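Local coordinates for protein AAR187Cp (Eremothecium gossypii, PDB 3ZIL) that probably regulates the establishment of sister-chromatid cohesion through cohesin, this chain being its C-terminal all-helical Wap1 domain, at residues A[104-108]-A[109-113]; A[189-192]-A[193-197]. All blocks are in the same frame, centred on the assembly; numbering follows the deposited sequence.

In the fold
Contact 1 (104-108 with 109-113) is the start of helix 108-116, and contact 2 (189-192 with 193-197) is the end of helix 185-193, where the chain turns toward helix 201-215. They follow one another along the chain, in series, and both belong to the Wap1 domain. Their centres lie about 17 Å apart and their nearest atoms about 7 Å apart, so they do not touch. What they have in common is a neighbour: Trp155 of helix 147-158 is packed against by Leu108, Ile112 and Leu113 of contact 1 and by Leu190 and Asn194 of contact 2. Each one shapes an end of a helix in a fold built from successive packed helices without strands.

Contact 1 of 2, residues A[104-108]-A[109-113]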
loop_
_atom_site.group_PDB
_atom_site.type_symbol
_atom_site.label_atom_id
_atom_site.label_comp_id
_atom_site.label_asym_id
_atom_site.label_seq_id
_atom_site.Cartn_x
_atom_site.Cartn_y
_atom_site.Cartn_z
ATOM N N ALA A 104 1.554 17.641 -13.720
ATOM C CA ALA A 104 0.078 17.701 -13.738
ATOM C C ALA A 104 -0.438 17.383 -15.138
ATOM O O ALA A 104 -1.637 17.089 -15.311
ATOM C CB ALA A 104 -0.441 19.097 -13.322
ATOM N N MET A 105 0.430 17.334 -16.158
ATOM C CA MET A 105 -0.166 16.911 -17.445
ATOM C C MET A 105 -0.517 15.426 -17.436
ATOM O O MET A 105 -1.138 14.967 -18.372
ATOM C CB MET A 105 0.693 17.237 -18.688
ATOM C CG MET A 105 1.048 18.693 -18.858
ATOM S SD MET A 105 2.308 18.853 -20.225
ATOM C CE MET A 105 1.235 18.881 -21.674
ATOM N N LEU A 106 -0.067 14.669 -16.414
ATOM C CA LEU A 106 -0.451 13.281 -16.237
ATOM C C LEU A 106 -1.481 13.215 -15.115
ATOM O O LEU A 106 -1.066 13.056 -13.918
ATOM C CB LEU A 106 0.794 12.388 -15.898
ATOM C CG LEU A 106 1.917 12.257 -16.956
ATOM C CD1 LEU A 106 2.701 13.573 -17.082
ATOM C CD2 LEU A 106 2.870 11.090 -16.639
ATOM N N SER A 107 -2.794 13.353 -15.429
ATOM C CA SER A 107 -3.765 13.529 -14.333
ATOM C C SER A 107 -3.811 12.275 -13.478
ATOM O O SER A 107 -4.012 11.197 -14.008
ATOM C CB SER A 107 -5.184 13.797 -14.852
ATOM O OG SER A 107 -6.098 13.612 -13.783
ATOM N N LEU A 108 -3.596 12.412 -12.182
ATOM C CA LEU A 108 -3.658 11.278 -11.270
ATOM C C LEU A 108 -5.047 10.670 -11.308
ATOM O O LEU A 108 -5.249 9.500 -11.592
ATOM C CB LEU A 108 -3.266 11.711 -9.853
ATOM C CG LEU A 108 -1.723 11.805 -9.695
ATOM C CD1 LEU A 108 -1.286 12.349 -8.351
ATOM C CD2 LEU A 108 -1.051 10.445 -9.891
ATOM N N GLU A 109 -6.035 11.493 -11.039
ATOM C CA GLU A 109 -7.379 11.001 -11.011
ATOM C C GLU A 109 -7.924 10.513 -12.378
ATOM O O GLU A 109 -8.639 9.485 -12.470
ATOM C CB GLU A 109 -8.287 12.082 -10.364
ATOM C CG GLU A 109 -9.718 11.683 -10.439
ATOM C CD GLU A 109 -10.661 12.684 -9.809
ATOM O OE1 GLU A 109 -10.215 13.643 -9.134
ATOM O OE2 GLU A 109 -11.866 12.479 -10.021
ATOM N N ASN A 110 -7.609 11.211 -13.466
ATOM C CA ASN A 110 -8.240 10.771 -14.779
ATOM C C ASN A 110 -7.340 9.955 -15.751
ATOM O O ASN A 110 -7.794 9.581 -16.837
ATOM C CB ASN A 110 -8.812 12.011 -15.480
ATOM C CG ASN A 110 -9.698 12.817 -14.527
ATOM O OD1 ASN A 110 -10.661 12.310 -14.044
ATOM N ND2 ASN A 110 -9.303 14.008 -14.179
ATOM N N PHE A 111 -6.053 9.737 -15.434
ATOM C CA PHE A 111 -5.180 9.033 -16.418
ATOM C C PHE A 111 -4.434 7.944 -15.649
ATOM O O PHE A 111 -4.586 6.781 -15.913
ATOM C CB PHE A 111 -4.144 10.042 -17.021
ATOM C CG PHE A 111 -3.121 9.432 -17.960
ATOM C CD1 PHE A 111 -3.522 8.684 -19.070
ATOM C CD2 PHE A 111 -1.760 9.699 -17.785
ATOM C CE1 PHE A 111 -2.589 8.135 -19.924
ATOM C CE2 PHE A 111 -0.795 9.155 -18.636
ATOM C CZ PHE A 111 -1.223 8.373 -19.728
ATOM N N ILE A 112 -3.629 8.369 -14.690
ATOM C CA ILE A 112 -2.746 7.451 -13.990
ATOM C C ILE A 112 -3.577 6.417 -13.199
ATOM O O ILE A 112 -3.301 5.239 -13.313
ATOM C CB ILE A 112 -1.791 8.209 -13.053
ATOM C CG1 ILE A 112 -0.714 8.964 -13.854
ATOM C CG2 ILE A 112 -1.137 7.301 -12.012
ATOM C CD1 ILE A 112 0.329 8.105 -14.606
ATOM N N LEU A 113 -4.532 6.859 -12.368
ATOM C CA LEU A 113 -5.321 5.913 -11.522
ATOM C C LEU A 113 -6.071 4.911 -12.395
ATOM O O LEU A 113 -5.963 3.713 -12.186
ATOM C CB LEU A 113 -6.275 6.654 -10.521
ATOM C CG LEU A 113 -7.439 5.878 -9.849
ATOM C CD1 LEU A 113 -6.935 4.639 -9.091
ATOM C CD2 LEU A 113 -8.307 6.751 -8.927
HETATM O O HOH W 1 -5.941 14.049 -10.472
#
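Leu108 lies alongside Ile112, both side chains pointing the same way, with Leu108 CD2 laid against Ile112 CG2 at 3.8 Å. One residue earlier, Ser107 is the N-cap of the helix. Its OG, anti to the backbone N (chi1 165°), is carried over the first turn and accepts from Asn110 N at 2.9 Å in a nearly straight bond of 163°. A water accepts a hydrogen bond from Glu109 N at 2.6 Å and makes a weak bond to the same hydroxyl, so a second amide of the first turn is also satisfied. The turn itself is wide, of pi type: Ser107 O receives Ile112 N at 2.9 Å and, at a poorer angle of 133°, Phe111 N, while Leu108 O takes Leu113 N at 2.8 Å. Leu106, just before the cap, sets its CB 4.2 Å from Phe111 CD2. This is a hydrophobic staple, joining the residue before the N-cap to the fourth residue after it. Around this helix start, Leu106 reaches Trp69 of helix 54-72, Phe111 packs on Ser84 and Gln87 of helix 81-93, and Leu108, Ile112 and Leu113 rest on Trp155 of helix 147-158.

Contact 2 of 2, residues A[189-192]-A[193-197]; sequences SLLE and NNIVA
Asn193 continues the helical bonding of the last turn: its backbone N gives a straight bond (168°) to Ser189 O at 2.9 Å, and its CB sits 3.5 Å from that same oxygen. Beyond it the chain tightens from i+4 to i+3 bonding. Asn194 N reaches Leu191 O at 3.1 Å and Ile195 N reaches Glu192 O at 3.3 Å, each donor standing well above the plane of the carbonyl it meets. Glu192 enters this turn mainly through its backbone, although its CB lies against Asn193 N; its carbonyl oxygen has a second donor in Lys233 NZ. Ile195 closes the turn on the apolar side. With CG1 beside the backbone N (chi1 -68°), it lays CG1 3.5 Å from Leu191 O and brings CD1 to 4.0 Å from Leu191 CD2, the two side chains crossing at a slant. Between these residues Asn194 is buried, yet both ends of its amide are used: ND2 donates to Leu190 O at 2.7 Å, the acceptor lying close to the amide plane, and OD1 accepts from Val165 N. A leucine here has neither the donor for Leu190 O nor the acceptor for Val165 N, and the contact between this turn and the loop at Val165 would probably be weakened. Helices cover the inner side of the turn: Leu190 and Asn194 meet Trp155 of helix 147-158, Leu191 and Asn194 touch Val169 of helix 168-178, and Leu191, Glu192 and Ile195 face helix 225-235 at Cys230, Lys229 and Leu234.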
loop_
_atom_site.group_PDB
_atom_site.type_symbol
_atom_site.label_atom_id
_atom_site.label_comp_id
_atom_site.label_asym_id
_atom_site.label_seq_id
_atom_site.Cartn_x
_atom_site.Cartn_y
_atom_site.Cartn_z
ATOM N N SER A 189 1.355 0.287 -0.978
ATOM C CA SER A 189 1.946 1.572 -0.593
ATOM C C SER A 189 1.162 2.781 -1.126
ATOM O O SER A 189 0.882 3.668 -0.390
ATOM C CB SER A 189 3.422 1.647 -1.033
ATOM O OG SER A 189 3.779 3.020 -0.971
ATOM N N LEU A 190 0.779 2.809 -2.412
ATOM C CA LEU A 190 -0.050 3.865 -2.889
ATOM C C LEU A 190 -1.459 3.985 -2.193
ATOM O O LEU A 190 -1.958 5.075 -1.943
ATOM C CB LEU A 190 -0.290 3.586 -4.392
ATOM C CG LEU A 190 0.851 3.711 -5.339
ATOM C CD1 LEU A 190 0.458 3.087 -6.664
ATOM C CD2 LEU A 190 1.332 5.200 -5.407
ATOM N N LEU A 191 -2.098 2.850 -1.937
ATOM C CA LEU A 191 -3.323 2.789 -1.168
ATOM C C LEU A 191 -3.090 3.457 0.220
ATOM O O LEU A 191 -3.817 4.372 0.603
ATOM C CB LEU A 191 -3.799 1.338 -1.031
ATOM C CG LEU A 191 -5.273 1.102 -0.508
ATOM C CD1 LEU A 191 -5.616 -0.395 -0.789
ATOM C CD2 LEU A 191 -5.457 1.506 0.973
ATOM N N GLU A 192 -2.061 3.024 0.926
ATOM C CA GLU A 192 -1.723 3.511 2.254
ATOM C C GLU A 192 -1.451 5.015 2.240
ATOM O O GLU A 192 -1.979 5.759 3.024
ATOM C CB GLU A 192 -0.506 2.768 2.770
ATOM C CG GLU A 192 -0.176 2.889 4.235
ATOM C CD GLU A 192 1.232 2.433 4.569
ATOM O OE1 GLU A 192 1.744 1.469 4.045
ATOM O OE2 GLU A 192 1.817 3.080 5.381
ATOM N N ASN A 193 -0.645 5.438 1.292
ATOM C CA ASN A 193 -0.350 6.852 1.166
ATOM C C ASN A 193 -1.473 7.748 0.665
ATOM O O ASN A 193 -1.293 8.936 0.661
ATOM C CB ASN A 193 0.970 7.111 0.420
ATOM C CG ASN A 193 2.141 6.513 1.172
ATOM O OD1 ASN A 193 2.968 5.801 0.624
ATOM N ND2 ASN A 193 2.146 6.706 2.444
ATOM N N ASN A 194 -2.637 7.193 0.303
ATOM C CA ASN A 194 -3.724 8.019 -0.138
ATOM C C ASN A 194 -4.870 8.022 0.902
ATOM O O ASN A 194 -5.968 8.462 0.615
ATOM C CB ASN A 194 -4.208 7.536 -1.503
ATOM C CG ASN A 194 -3.416 8.152 -2.652
ATOM O OD1 ASN A 194 -3.831 9.170 -3.162
ATOM N ND2 ASN A 194 -2.244 7.564 -3.025
ATOM N N ILE A 195 -4.580 7.498 2.092
ATOM C CA ILE A 195 -5.460 7.577 3.239
ATOM C C ILE A 195 -5.026 8.864 3.998
ATOM O O ILE A 195 -3.880 8.956 4.418
ATOM C CB ILE A 195 -5.253 6.355 4.163
ATOM C CG1 ILE A 195 -5.737 5.068 3.465
ATOM C CG2 ILE A 195 -5.944 6.554 5.512
ATOM C CD1 ILE A 195 -5.398 3.826 4.280
ATOM N N VAL A 196 -5.926 9.850 4.168
ATOM C CA VAL A 196 -5.547 11.136 4.854
ATOM C C VAL A 196 -5.819 11.010 6.366
ATOM O O VAL A 196 -6.613 10.110 6.845
ATOM C CB VAL A 196 -6.267 12.345 4.186
ATOM C CG1 VAL A 196 -6.126 12.250 2.661
ATOM C CG2 VAL A 196 -7.782 12.377 4.480
ATOM N N ALA A 197 -5.279 11.925 7.145
ATOM C CA ALA A 197 -5.399 11.791 8.581
ATOM C C ALA A 197 -6.721 12.389 9.107
ATOM O O ALA A 197 -7.119 12.079 10.237
ATOM C CB ALA A 197 -4.205 12.503 9.232
#